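Local coordinates for multiple antibiotic resistance protein MarR (Escherichia coli, PDB 1JGS), which represses the marRAB operon, which is involved in activating antibiotic resistance and oxidative stress genes, by binding the marO operator/promoter DNA, at residues N24-P29 / Q107-D112; A34-V39 / V73-V78; S42-A47 / I101-H106; L81-P84 / V90-K93. All coordinates share one frame; numbering follows the deposited sequence.

Interaction 1. Residues N24-P29 / Q107-D112; sequences NEYLSP and QLVGQD
The aromatic ring of Tyr26 lies under the side chain of Asp112, whose CB sits over one ring face, 3.6 Å from the ring centroid and 16° off the normal. This is a CH-pi contact, with CB displaced a little toward the phenol end, so that its nearest ring atom is CZ. The two side chains run past each other in opposite directions: Tyr26 reaches toward the Asp112 backbone, and its OH ends 3.2 Å from Asp112 O. The Asp112 carboxylate, in turn, heads back along the ring toward its CB end, with OD1 3.8 Å from Tyr26 CD2. The carboxylate plane stands at 81° to the ring, so the two flat groups do not stack. Val109, one helical turn before Asp112, fills a different side of the tyrosine. Its CG1 comes to the ring edge, 3.9 Å from Tyr26 CD1. The other branch, CG2, trans to the carbonyl carbon, meets the CD2 methyl of Leu27 at 3.5 Å and also lies near Tyr26 CB. Val109 thus divides its two methyls between neighbouring residues of the 24-29 segment. Leu27 arrives from the flank; a chi2 of -172° sends CD1 straight on toward helix 34-46 and leaves the other branch, CD2, turned to the valine. Leu27 and Val109 form the buried part of the contact, whereas Tyr26 and Asp112 remain partly accessible. The contact packs the C-terminal end of helix 8-27 against the long helix 96-118, where Tyr26 also touches Leu113 and Glu116, while Leu27 reaches across to Phe37 of helix 34-46.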
loop_
_atom_site.group_PDB
_atom_site.type_symbol
_atom_site.label_atom_id
_atom_site.label_comp_id
_atom_site.label_asym_id
_atom_site.label_seq_id
_atom_site.Cartn_x
_atom_site.Cartn_y
_atom_site.Cartn_z
ATOM N N ASN A 24 9.116 0.073 8.381
ATOM C CA ASN A 24 10.355 0.746 8.007
ATOM C C ASN A 24 11.226 0.958 9.250
ATOM O O ASN A 24 12.440 0.735 9.211
ATOM C CB ASN A 24 10.086 2.113 7.354
ATOM C CG ASN A 24 9.607 1.998 5.913
ATOM O OD1 ASN A 24 8.405 1.946 5.647
ATOM N ND2 ASN A 24 10.554 1.949 4.975
ATOM N N GLU A 25 10.603 1.387 10.348
ATOM C CA GLU A 25 11.334 1.636 11.596
ATOM C C GLU A 25 11.999 0.389 12.172
ATOM O O GLU A 25 13.080 0.469 12.747
ATOM C CB GLU A 25 10.413 2.263 12.650
ATOM C CG GLU A 25 10.223 3.768 12.480
ATOM C CD GLU A 25 9.360 4.394 13.574
ATOM O OE1 GLU A 25 9.656 4.169 14.770
ATOM O OE2 GLU A 25 8.395 5.118 13.236
ATOM N N TYR A 26 11.358 -0.763 12.009
ATOM C CA TYR A 26 11.907 -2.017 12.518
ATOM C C TYR A 26 13.037 -2.559 11.649
ATOM O O TYR A 26 13.911 -3.266 12.146
ATOM C CB TYR A 26 10.819 -3.084 12.598
ATOM C CG TYR A 26 9.637 -2.717 13.455
ATOM C CD1 TYR A 26 8.352 -3.119 13.093
ATOM C CD2 TYR A 26 9.799 -1.996 14.637
ATOM C CE1 TYR A 26 7.253 -2.815 13.882
ATOM C CE2 TYR A 26 8.707 -1.684 15.440
ATOM C CZ TYR A 26 7.435 -2.099 15.054
ATOM O OH TYR A 26 6.342 -1.808 15.836
ATOM N N LEU A 27 13.010 -2.243 10.354
ATOM C CA LEU A 27 14.040 -2.728 9.425
ATOM C C LEU A 27 15.185 -1.733 9.221
ATOM O O LEU A 27 16.181 -2.044 8.565
ATOM C CB LEU A 27 13.415 -3.052 8.063
ATOM C CG LEU A 27 12.239 -4.026 8.062
ATOM C CD1 LEU A 27 11.879 -4.371 6.629
ATOM C CD2 LEU A 27 12.606 -5.283 8.824
ATOM N N SER A 28 15.021 -0.544 9.794
ATOM C CA SER A 28 15.997 0.529 9.700
ATOM C C SER A 28 17.422 0.118 10.068
ATOM O O SER A 28 18.376 0.552 9.425
ATOM C CB SER A 28 15.555 1.702 10.581
ATOM O OG SER A 28 16.429 2.805 10.455
ATOM N N PRO A 29 17.594 -0.702 11.116
ATOM C CA PRO A 29 18.951 -1.120 11.503
ATOM C C PRO A 29 19.496 -2.302 10.687
ATOM O O PRO A 29 20.698 -2.599 10.738
ATOM C CB PRO A 29 18.801 -1.508 12.985
ATOM C CG PRO A 29 17.500 -0.882 13.409
ATOM C CD PRO A 29 16.634 -1.015 12.188
ATOM N N GLN A 107 9.485 -12.919 11.347
ATOM C CA GLN A 107 9.267 -13.222 12.750
ATOM C C GLN A 107 9.453 -12.005 13.640
ATOM O O GLN A 107 8.608 -11.727 14.487
ATOM C CB GLN A 107 10.205 -14.339 13.208
ATOM C CG GLN A 107 9.981 -15.653 12.488
ATOM C CD GLN A 107 10.780 -16.786 13.090
ATOM O OE1 GLN A 107 11.990 -16.671 13.281
ATOM N NE2 GLN A 107 10.108 -17.893 13.387
ATOM N N LEU A 108 10.551 -11.280 13.449
ATOM C CA LEU A 108 10.834 -10.098 14.265
ATOM C C LEU A 108 9.788 -8.996 14.095
ATOM O O LEU A 108 9.161 -8.570 15.062
ATOM C CB LEU A 108 12.226 -9.545 13.937
ATOM C CG LEU A 108 13.360 -10.577 13.903
ATOM C CD1 LEU A 108 14.710 -9.849 13.834
ATOM C CD2 LEU A 108 13.289 -11.484 15.131
ATOM N N VAL A 109 9.601 -8.529 12.868
ATOM C CA VAL A 109 8.626 -7.480 12.621
ATOM C C VAL A 109 7.242 -7.909 13.099
ATOM O O VAL A 109 6.502 -7.114 13.680
ATOM C CB VAL A 109 8.572 -7.118 11.123
ATOM C CG1 VAL A 109 7.384 -6.205 10.844
ATOM C CG2 VAL A 109 9.877 -6.439 10.718
ATOM N N GLY A 110 6.900 -9.171 12.858
ATOM C CA GLY A 110 5.607 -9.675 13.281
ATOM C C GLY A 110 5.449 -9.638 14.789
ATOM O O GLY A 110 4.332 -9.578 15.297
ATOM N N GLN A 111 6.569 -9.670 15.505
ATOM C CA GLN A 111 6.562 -9.645 16.969
ATOM C C GLN A 111 6.554 -8.231 17.550
ATOM O O GLN A 111 6.161 -8.037 18.699
ATOM C CB GLN A 111 7.772 -10.408 17.514
ATOM C CG GLN A 111 7.741 -11.901 17.239
ATOM C CD GLN A 111 9.059 -12.590 17.557
ATOM O OE1 GLN A 111 9.188 -13.806 17.407
ATOM N NE2 GLN A 111 10.046 -11.813 17.992
ATOM N N ASP A 112 6.995 -7.252 16.761
ATOM C CA ASP A 112 7.027 -5.862 17.213
ATOM C C ASP A 112 5.751 -5.125 16.841
ATOM O O ASP A 112 5.283 -4.265 17.588
ATOM C CB ASP A 112 8.217 -5.119 16.605
ATOM C CG ASP A 112 9.545 -5.594 17.150
ATOM O OD1 ASP A 112 10.576 -4.993 16.781
ATOM O OD2 ASP A 112 9.564 -6.560 17.942
#

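Interaction 2. Residues A34-V39 / V73-V78; sequences AAQFKV and VCKGWV. With SAL (2-hydroxybenzoic acid), chain C.
A single side-chain amide, that of Gln36, joins a bound salicylate to a lysine where helix 62-74 gives way to the turn before strand 78-82. Its NE2 donates to O1' of the 2-hydroxybenzoic acid over 2.6 Å, in a nearly straight bond (169° at the hydrogen), while its OE1 accepts from Lys75 NZ at 2.7 Å. The lysine ammonium lies in the carbonyl plane on a lone pair of OE1, with a C=O...N angle of 123°. With both ends engaged, the amide is fixed against rotation about its last torsion, and the lysine charge would probably polarise it so as to strengthen the NE2 donor. Both chains are extended beyond CG and cross at about a right angle, meeting at their polar ends. Lys75 NZ has a second acceptor in the backbone O of Asp31. Within the winged helix-turn-helix domain of MarR proteins, the contact joins the start of helix 34-46 to the turn after helix 62-74. There the chain leaves the helix through a Schellman motif in which Gly76 takes a positive phi. Trp77 follows directly, and its indole is covered on one face by Lys75 CB, 3.8 Å above the ring plane. Trp77 CZ3 comes 3.5 Å from Gln36 OE1, an oblique approach, with the amide and ring planes 66° apart. On the ligand side, Ala35 CB packs at 3.2 Å against salicylate C5; Thr33, Ala64 and Met68 complete this pocket, and Met68 touches both Ala35 and Gln36.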
loop_
_atom_site.group_PDB
_atom_site.type_symbol
_atom_site.label_atom_id
_atom_site.label_comp_id
_atom_site.label_asym_id
_atom_site.label_seq_id
_atom_site.Cartn_x
_atom_site.Cartn_y
_atom_site.Cartn_z
ATOM N N ALA A 34 12.170 -2.153 3.325
ATOM C CA ALA A 34 10.787 -2.603 3.429
ATOM C C ALA A 34 10.341 -3.196 2.102
ATOM O O ALA A 34 9.751 -4.274 2.061
ATOM C CB ALA A 34 9.883 -1.424 3.810
ATOM N N ALA A 35 10.632 -2.491 1.011
ATOM C CA ALA A 35 10.255 -2.973 -0.310
ATOM C C ALA A 35 10.900 -4.320 -0.625
ATOM O O ALA A 35 10.236 -5.206 -1.166
ATOM C CB ALA A 35 10.615 -1.942 -1.378
ATOM N N GLN A 36 12.187 -4.476 -0.299
ATOM C CA GLN A 36 12.875 -5.753 -0.541
ATOM C C GLN A 36 12.189 -6.845 0.276
ATOM O O GLN A 36 11.973 -7.957 -0.214
ATOM C CB GLN A 36 14.358 -5.673 -0.145
ATOM C CG GLN A 36 15.250 -4.890 -1.112
ATOM C CD GLN A 36 16.661 -4.653 -0.570
ATOM O OE1 GLN A 36 17.112 -5.325 0.358
ATOM N NE2 GLN A 36 17.361 -3.706 -1.160
ATOM N N PHE A 37 11.836 -6.523 1.518
ATOM C CA PHE A 37 11.170 -7.496 2.390
ATOM C C PHE A 37 9.827 -7.940 1.794
ATOM O O PHE A 37 9.521 -9.135 1.748
ATOM C CB PHE A 37 10.955 -6.901 3.781
ATOM C CG PHE A 37 10.294 -7.838 4.744
ATOM C CD1 PHE A 37 10.749 -9.149 4.885
ATOM C CD2 PHE A 37 9.226 -7.412 5.524
ATOM C CE1 PHE A 37 10.153 -10.027 5.788
ATOM C CE2 PHE A 37 8.620 -8.283 6.433
ATOM C CZ PHE A 37 9.087 -9.597 6.563
ATOM N N LYS A 38 9.042 -6.978 1.317
ATOM C CA LYS A 38 7.748 -7.270 0.703
ATOM C C LYS A 38 7.941 -8.180 -0.521
ATOM O O LYS A 38 7.232 -9.177 -0.686
ATOM C CB LYS A 38 7.064 -5.967 0.275
ATOM C CG LYS A 38 6.751 -5.011 1.419
ATOM C CD LYS A 38 6.215 -3.680 0.893
ATOM C CE LYS A 38 5.825 -2.730 2.024
ATOM N NZ LYS A 38 4.665 -3.234 2.814
ATOM N N VAL A 39 8.894 -7.839 -1.384
ATOM C CA VAL A 39 9.143 -8.673 -2.555
ATOM C C VAL A 39 9.508 -10.099 -2.145
ATOM O O VAL A 39 9.120 -11.048 -2.824
ATOM C CB VAL A 39 10.270 -8.096 -3.437
ATOM C CG1 VAL A 39 10.732 -9.130 -4.456
ATOM C CG2 VAL A 39 9.764 -6.845 -4.156
ATOM N N VAL A 73 19.221 -10.595 -6.260
ATOM C CA VAL A 73 20.095 -11.686 -6.695
ATOM C C VAL A 73 21.504 -11.373 -6.202
ATOM O O VAL A 73 22.186 -12.260 -5.703
ATOM C CB VAL A 73 20.096 -11.832 -8.231
ATOM C CG1 VAL A 73 21.135 -12.847 -8.672
ATOM C CG2 VAL A 73 18.700 -12.255 -8.695
ATOM N N CYS A 74 21.928 -10.106 -6.312
ATOM C CA CYS A 74 23.259 -9.695 -5.837
ATOM C C CYS A 74 23.412 -9.989 -4.349
ATOM O O CYS A 74 24.513 -10.267 -3.868
ATOM C CB CYS A 74 23.495 -8.197 -6.042
ATOM S SG CYS A 74 23.996 -7.703 -7.687
ATOM N N LYS A 75 22.319 -9.900 -3.608
ATOM C CA LYS A 75 22.390 -10.173 -2.183
ATOM C C LYS A 75 22.302 -11.680 -1.928
ATOM O O LYS A 75 22.435 -12.137 -0.786
ATOM C CB LYS A 75 21.266 -9.441 -1.449
ATOM C CG LYS A 75 21.479 -7.943 -1.336
ATOM C CD LYS A 75 20.316 -7.297 -0.579
ATOM C CE LYS A 75 20.631 -5.872 -0.150
ATOM N NZ LYS A 75 19.767 -5.446 0.975
ATOM N N GLY A 76 22.088 -12.444 -2.999
ATOM C CA GLY A 76 21.991 -13.891 -2.873
ATOM C C GLY A 76 20.680 -14.359 -2.250
ATOM O O GLY A 76 20.591 -15.475 -1.735
ATOM N N TRP A 77 19.649 -13.517 -2.297
ATOM C CA TRP A 77 18.377 -13.889 -1.708
ATOM C C TRP A 77 17.376 -14.448 -2.701
ATOM O O TRP A 77 16.425 -15.112 -2.309
ATOM C CB TRP A 77 17.751 -12.687 -0.997
ATOM C CG TRP A 77 18.553 -12.150 0.141
ATOM C CD1 TRP A 77 19.571 -12.779 0.793
ATOM C CD2 TRP A 77 18.415 -10.863 0.755
ATOM N NE1 TRP A 77 20.084 -11.963 1.773
ATOM C CE2 TRP A 77 19.393 -10.779 1.772
ATOM C CE3 TRP A 77 17.564 -9.774 0.542
ATOM C CZ2 TRP A 77 19.547 -9.647 2.577
ATOM C CZ3 TRP A 77 17.713 -8.640 1.347
ATOM C CH2 TRP A 77 18.700 -8.588 2.352
ATOM N N VAL A 78 17.590 -14.193 -3.987
ATOM C CA VAL A 78 16.671 -14.651 -5.019
ATOM C C VAL A 78 17.421 -15.260 -6.195
ATOM O O VAL A 78 18.562 -14.890 -6.464
ATOM C CB VAL A 78 15.812 -13.460 -5.522
ATOM C CG1 VAL A 78 15.018 -13.849 -6.750
ATOM C CG2 VAL A 78 14.881 -12.981 -4.408
HETATM C "C1'" SAL C . 15.886 -1.755 -4.195
HETATM O "O1'" SAL C . 16.597 -2.188 -3.162
HETATM O "O2'" SAL C . 16.255 -1.971 -5.385
HETATM C C1 SAL C . 14.654 -1.013 -3.847
HETATM C C2 SAL C . 13.782 -0.487 -4.902
HETATM C C3 SAL C . 12.590 0.231 -4.580
HETATM C C4 SAL C . 12.225 0.455 -3.241
HETATM C C5 SAL C . 13.169 -0.111 -2.092
HETATM C C6 SAL C . 14.314 -0.807 -2.469
HETATM O O2 SAL C . 14.053 -0.650 -6.242
#

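Interaction 3. Residues S42-A47 / I101-H106; sequences SIRCAA and ICEQCH
Arg44 reaches from helix 34-46 of the winged helix-turn-helix domain to Cys102 and Glu103 on the long helix 96-118 that follows the wing. The short helical segments 42-46 and 101-106 cross at -111°, their axes 11.6 Å apart, a separation that leaves long side chains to make the contact. Along the first segment, Ser42 and Ile43 face other neighbours: Ser42 packs on Leu54 and Leu58 of helix 51-58, and Ile43 on Val92 and Leu94 of strand 90-94. Arg44 comes next and carries the whole contact. With CG trans to the backbone N (chi1 173°) and the chain fully extended as far as NE, it spans the gap between the helices. Its CD passes 3.8 Å from Cys102 SG, and the sulfur lies in the guanidinium plane, at its edge. Cys102 is buried against Leu40 and Cys41, and Arg44 also packs on Leu94 of strand 90-94, while its charged end lies at the exposed side of the contact. Beyond Arg44 the helix ends, and Ala47 leaves it with a positive phi. From the other helix, Glu103 does not start out straight toward the arginine; a bend at chi2 brings its carboxylate round to form the salt bridge. The guanidinium and carboxylate planes are turned 72° apart, so they do not pair side by side. Instead Glu103 OE1 comes at the guanidinium obliquely, 2.7 Å from Arg44 NH1 in the salt bridge, with Arg44 NH2 3.0 Å away.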
loop_
_atom_site.group_PDB
_atom_site.type_symbol
_atom_site.label_atom_id
_atom_site.label_comp_id
_atom_site.label_asym_id
_atom_site.label_seq_id
_atom_site.Cartn_x
_atom_site.Cartn_y
_atom_site.Cartn_z
ATOM N N SER A 42 6.354 -12.001 -0.862
ATOM C CA SER A 42 5.469 -12.300 -1.989
ATOM C C SER A 42 5.950 -13.459 -2.852
ATOM O O SER A 42 5.149 -14.243 -3.337
ATOM C CB SER A 42 5.305 -11.067 -2.878
ATOM O OG SER A 42 4.735 -9.991 -2.153
ATOM N N ILE A 43 7.259 -13.550 -3.070
ATOM C CA ILE A 43 7.809 -14.618 -3.889
ATOM C C ILE A 43 7.688 -15.913 -3.092
ATOM O O ILE A 43 7.348 -16.962 -3.634
ATOM C CB ILE A 43 9.292 -14.353 -4.218
ATOM C CG1 ILE A 43 9.407 -13.137 -5.143
ATOM C CG2 ILE A 43 9.921 -15.580 -4.864
ATOM C CD1 ILE A 43 10.830 -12.844 -5.616
ATOM N N ARG A 44 7.966 -15.813 -1.796
ATOM C CA ARG A 44 7.886 -16.950 -0.904
ATOM C C ARG A 44 6.531 -17.660 -1.025
ATOM O O ARG A 44 6.456 -18.819 -1.473
ATOM C CB ARG A 44 8.104 -16.489 0.540
ATOM C CG ARG A 44 7.880 -17.577 1.582
ATOM C CD ARG A 44 8.202 -17.094 2.980
ATOM N NE ARG A 44 7.644 -18.007 3.966
ATOM C CZ ARG A 44 7.634 -17.789 5.276
ATOM N NH1 ARG A 44 8.164 -16.682 5.784
ATOM N NH2 ARG A 44 7.067 -18.675 6.082
ATOM N N CYS A 45 5.474 -16.952 -0.622
ATOM C CA CYS A 45 4.100 -17.455 -0.643
ATOM C C CYS A 45 3.759 -18.210 -1.901
ATOM O O CYS A 45 3.123 -19.268 -1.860
ATOM C CB CYS A 45 3.119 -16.298 -0.498
ATOM S SG CYS A 45 3.279 -15.426 1.041
ATOM N N ALA A 46 4.177 -17.647 -3.022
ATOM C CA ALA A 46 3.920 -18.240 -4.313
ATOM C C ALA A 46 4.897 -19.367 -4.674
ATOM O O ALA A 46 4.699 -20.049 -5.692
ATOM C CB ALA A 46 3.963 -17.156 -5.363
ATOM N N ALA A 47 5.937 -19.566 -3.854
ATOM C CA ALA A 47 6.951 -20.599 -4.102
ATOM C C ALA A 47 7.817 -20.211 -5.297
ATOM O O ALA A 47 9.039 -20.067 -5.185
ATOM C CB ALA A 47 6.292 -21.944 -4.373
ATOM N N ILE A 101 16.562 -15.225 5.522
ATOM C CA ILE A 101 16.451 -13.793 5.751
ATOM C C ILE A 101 14.961 -13.405 5.886
ATOM O O ILE A 101 14.565 -12.701 6.822
ATOM C CB ILE A 101 17.055 -12.999 4.569
ATOM C CG1 ILE A 101 18.555 -13.290 4.442
ATOM C CG2 ILE A 101 16.788 -11.518 4.752
ATOM C CD1 ILE A 101 19.365 -12.904 5.648
ATOM N N CYS A 102 14.143 -13.871 4.946
ATOM C CA CYS A 102 12.717 -13.560 4.950
ATOM C C CYS A 102 11.998 -14.061 6.191
ATOM O O CYS A 102 10.974 -13.497 6.585
ATOM C CB CYS A 102 12.035 -14.139 3.710
ATOM S SG CYS A 102 10.231 -13.988 3.734
ATOM N N GLU A 103 12.528 -15.120 6.802
ATOM C CA GLU A 103 11.917 -15.676 8.005
ATOM C C GLU A 103 12.430 -14.948 9.248
ATOM O O GLU A 103 11.674 -14.712 10.188
ATOM C CB GLU A 103 12.200 -17.176 8.109
ATOM C CG GLU A 103 11.361 -17.886 9.167
ATOM C CD GLU A 103 9.869 -17.663 8.972
ATOM O OE1 GLU A 103 9.356 -17.986 7.882
ATOM O OE2 GLU A 103 9.206 -17.168 9.909
ATOM N N GLN A 104 13.709 -14.591 9.265
ATOM C CA GLN A 104 14.241 -13.862 10.409
ATOM C C GLN A 104 13.449 -12.566 10.538
ATOM O O GLN A 104 13.023 -12.193 11.632
ATOM C CB GLN A 104 15.710 -13.500 10.210
ATOM C CG GLN A 104 16.716 -14.593 10.480
ATOM C CD GLN A 104 18.111 -14.190 10.007
ATOM O OE1 GLN A 104 18.596 -13.092 10.316
ATOM N NE2 GLN A 104 18.760 -15.072 9.252
ATOM N N CYS A 105 13.267 -11.887 9.407
ATOM C CA CYS A 105 12.542 -10.623 9.362
ATOM C C CYS A 105 11.064 -10.774 9.679
ATOM O O CYS A 105 10.527 -10.042 10.514
ATOM C CB CYS A 105 12.667 -9.980 7.978
ATOM S SG CYS A 105 14.288 -9.329 7.535
ATOM N N HIS A 106 10.407 -11.707 8.999
ATOM C CA HIS A 106 8.977 -11.936 9.193
ATOM C C HIS A 106 8.623 -12.184 10.656
ATOM O O HIS A 106 7.596 -11.706 11.149
ATOM C CB HIS A 106 8.520 -13.116 8.338
ATOM C CG HIS A 106 7.034 -13.287 8.289
ATOM N ND1 HIS A 106 6.302 -13.764 9.355
ATOM C CD2 HIS A 106 6.141 -13.038 7.302
ATOM C CE1 HIS A 106 5.023 -13.804 9.026
ATOM N NE2 HIS A 106 4.900 -13.368 7.785
#

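Interaction 4. Residues L81-P84 / V90-K93; sequences LPNP and VLVK
Leu81 carries CG wedged between its backbone N and carbonyl carbon (chi1 63°), which turns its CD2 methyl over the neighbouring strand, whereas Leu91 has CG beside its own N. The two leucines lie on the same sheet face and cross at a slant, with Leu81 CD2 3.9 Å from Leu91 CB. The same methyl also touches Lys93, 3.6 Å from its CD. Beneath these side chains the backbones form an antiparallel hydrogen-bonded pair: Leu81 N donates to Leu91 O at 2.9 Å, and Leu91 N returns a bond to Leu81 O at 2.7 Å. Both are close to straight at the hydrogen, 162° and 164°. The next pair, Pro82 with Val90, is a non-hydrogen-bonded one, and its side chains diverge. Past the strand end the first segment curls around Leu91, giving each isobutyl branch its own neighbour. Pro84 CD touches Leu91 CD1 at 3.7 Å, and the amide nitrogen Asn83 ND2 rests 3.4 Å from Leu91 CD2. Cys48 and Thr50, from the loop after helix 34-46, also touch Leu91. Val90 points away from this face, toward Arg80 and a bound 2-hydroxybenzoic acid whose pocket both residues help line. Strands 78-82 and 90-94 together make the two-stranded beta hairpin that is the wing of the winged helix-turn-helix fold.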
loop_
_atom_site.group_PDB
_atom_site.type_symbol
_atom_site.label_atom_id
_atom_site.label_comp_id
_atom_site.label_asym_id
_atom_site.label_seq_id
_atom_site.Cartn_x
_atom_site.Cartn_y
_atom_site.Cartn_z
ATOM N N LEU A 81 14.896 -19.187 -12.493
ATOM C CA LEU A 81 14.904 -20.486 -13.148
ATOM C C LEU A 81 13.975 -20.417 -14.352
ATOM O O LEU A 81 13.122 -19.534 -14.439
ATOM C CB LEU A 81 14.444 -21.592 -12.201
ATOM C CG LEU A 81 13.008 -21.491 -11.694
ATOM C CD1 LEU A 81 12.441 -22.889 -11.493
ATOM C CD2 LEU A 81 12.977 -20.691 -10.391
ATOM N N PRO A 82 14.142 -21.345 -15.308
ATOM C CA PRO A 82 13.292 -21.351 -16.502
ATOM C C PRO A 82 11.853 -21.664 -16.126
ATOM O O PRO A 82 11.604 -22.469 -15.226
ATOM C CB PRO A 82 13.918 -22.444 -17.368
ATOM C CG PRO A 82 15.371 -22.444 -16.929
ATOM C CD PRO A 82 15.229 -22.331 -15.431
ATOM N N ASN A 83 10.909 -21.010 -16.795
ATOM C CA ASN A 83 9.495 -21.240 -16.526
ATOM C C ASN A 83 9.065 -22.447 -17.353
ATOM O O ASN A 83 9.153 -22.430 -18.577
ATOM C CB ASN A 83 8.660 -20.015 -16.921
ATOM C CG ASN A 83 7.193 -20.160 -16.539
ATOM O OD1 ASN A 83 6.592 -21.208 -16.748
ATOM N ND2 ASN A 83 6.609 -19.104 -15.987
ATOM N N PRO A 84 8.614 -23.522 -16.688
ATOM C CA PRO A 84 8.173 -24.739 -17.375
ATOM C C PRO A 84 6.976 -24.510 -18.295
ATOM O O PRO A 84 7.014 -24.863 -19.472
ATOM C CB PRO A 84 7.846 -25.682 -16.222
ATOM C CG PRO A 84 8.815 -25.251 -15.165
ATOM C CD PRO A 84 8.682 -23.749 -15.236
ATOM N N VAL A 90 11.000 -16.771 -17.357
ATOM C CA VAL A 90 11.616 -17.351 -16.177
ATOM C C VAL A 90 10.751 -17.145 -14.961
ATOM O O VAL A 90 9.761 -16.407 -14.996
ATOM C CB VAL A 90 12.997 -16.722 -15.871
ATOM C CG1 VAL A 90 13.934 -16.962 -17.025
ATOM C CG2 VAL A 90 12.854 -15.237 -15.581
ATOM N N LEU A 91 11.135 -17.809 -13.881
ATOM C CA LEU A 91 10.423 -17.703 -12.627
ATOM C C LEU A 91 11.499 -17.245 -11.670
ATOM O O LEU A 91 12.694 -17.386 -11.946
ATOM C CB LEU A 91 9.887 -19.073 -12.160
ATOM C CG LEU A 91 8.798 -19.833 -12.943
ATOM C CD1 LEU A 91 8.825 -21.287 -12.526
ATOM C CD2 LEU A 91 7.406 -19.243 -12.693
ATOM N N VAL A 92 11.084 -16.680 -10.553
ATOM C CA VAL A 92 12.045 -16.269 -9.564
ATOM C C VAL A 92 11.568 -16.912 -8.290
ATOM O O VAL A 92 10.363 -16.979 -8.032
ATOM C CB VAL A 92 12.099 -14.733 -9.393
ATOM C CG1 VAL A 92 12.611 -14.072 -10.698
ATOM C CG2 VAL A 92 10.727 -14.203 -9.014
ATOM N N LYS A 93 12.511 -17.428 -7.516
ATOM C CA LYS A 93 12.188 -18.049 -6.245
ATOM C C LYS A 93 13.292 -17.629 -5.301
ATOM O O LYS A 93 14.340 -17.132 -5.735
ATOM C CB LYS A 93 12.167 -19.570 -6.392
ATOM C CG LYS A 93 13.530 -20.198 -6.629
ATOM C CD LYS A 93 13.389 -21.662 -6.985
ATOM C CE LYS A 93 14.313 -22.517 -6.155
ATOM N NZ LYS A 93 14.014 -22.396 -4.696
#

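How the interactions relate
From the N terminus, helix 8-27 opens interaction 1, which closes only at helix 96-118 and so encloses the other three contacts along the chain. Helix 34-46 opens interactions 2 and 3 in turn; interaction 2 closes at the end of helix 62-74 and interaction 3 on helix 96-118, so these two cross. They meet in space, where Phe37 packs on Cys105 and Trp77 on Ile101. Interaction 4, the short hairpin loop, begins after interaction 2 has closed and lies within the span of interaction 3, touching it through Ile43 and Lys93. Helix 96-118 thus ties the N-terminal helix to the DNA-binding domain. The centres of interactions 1 and 4 lie about 30 Å apart.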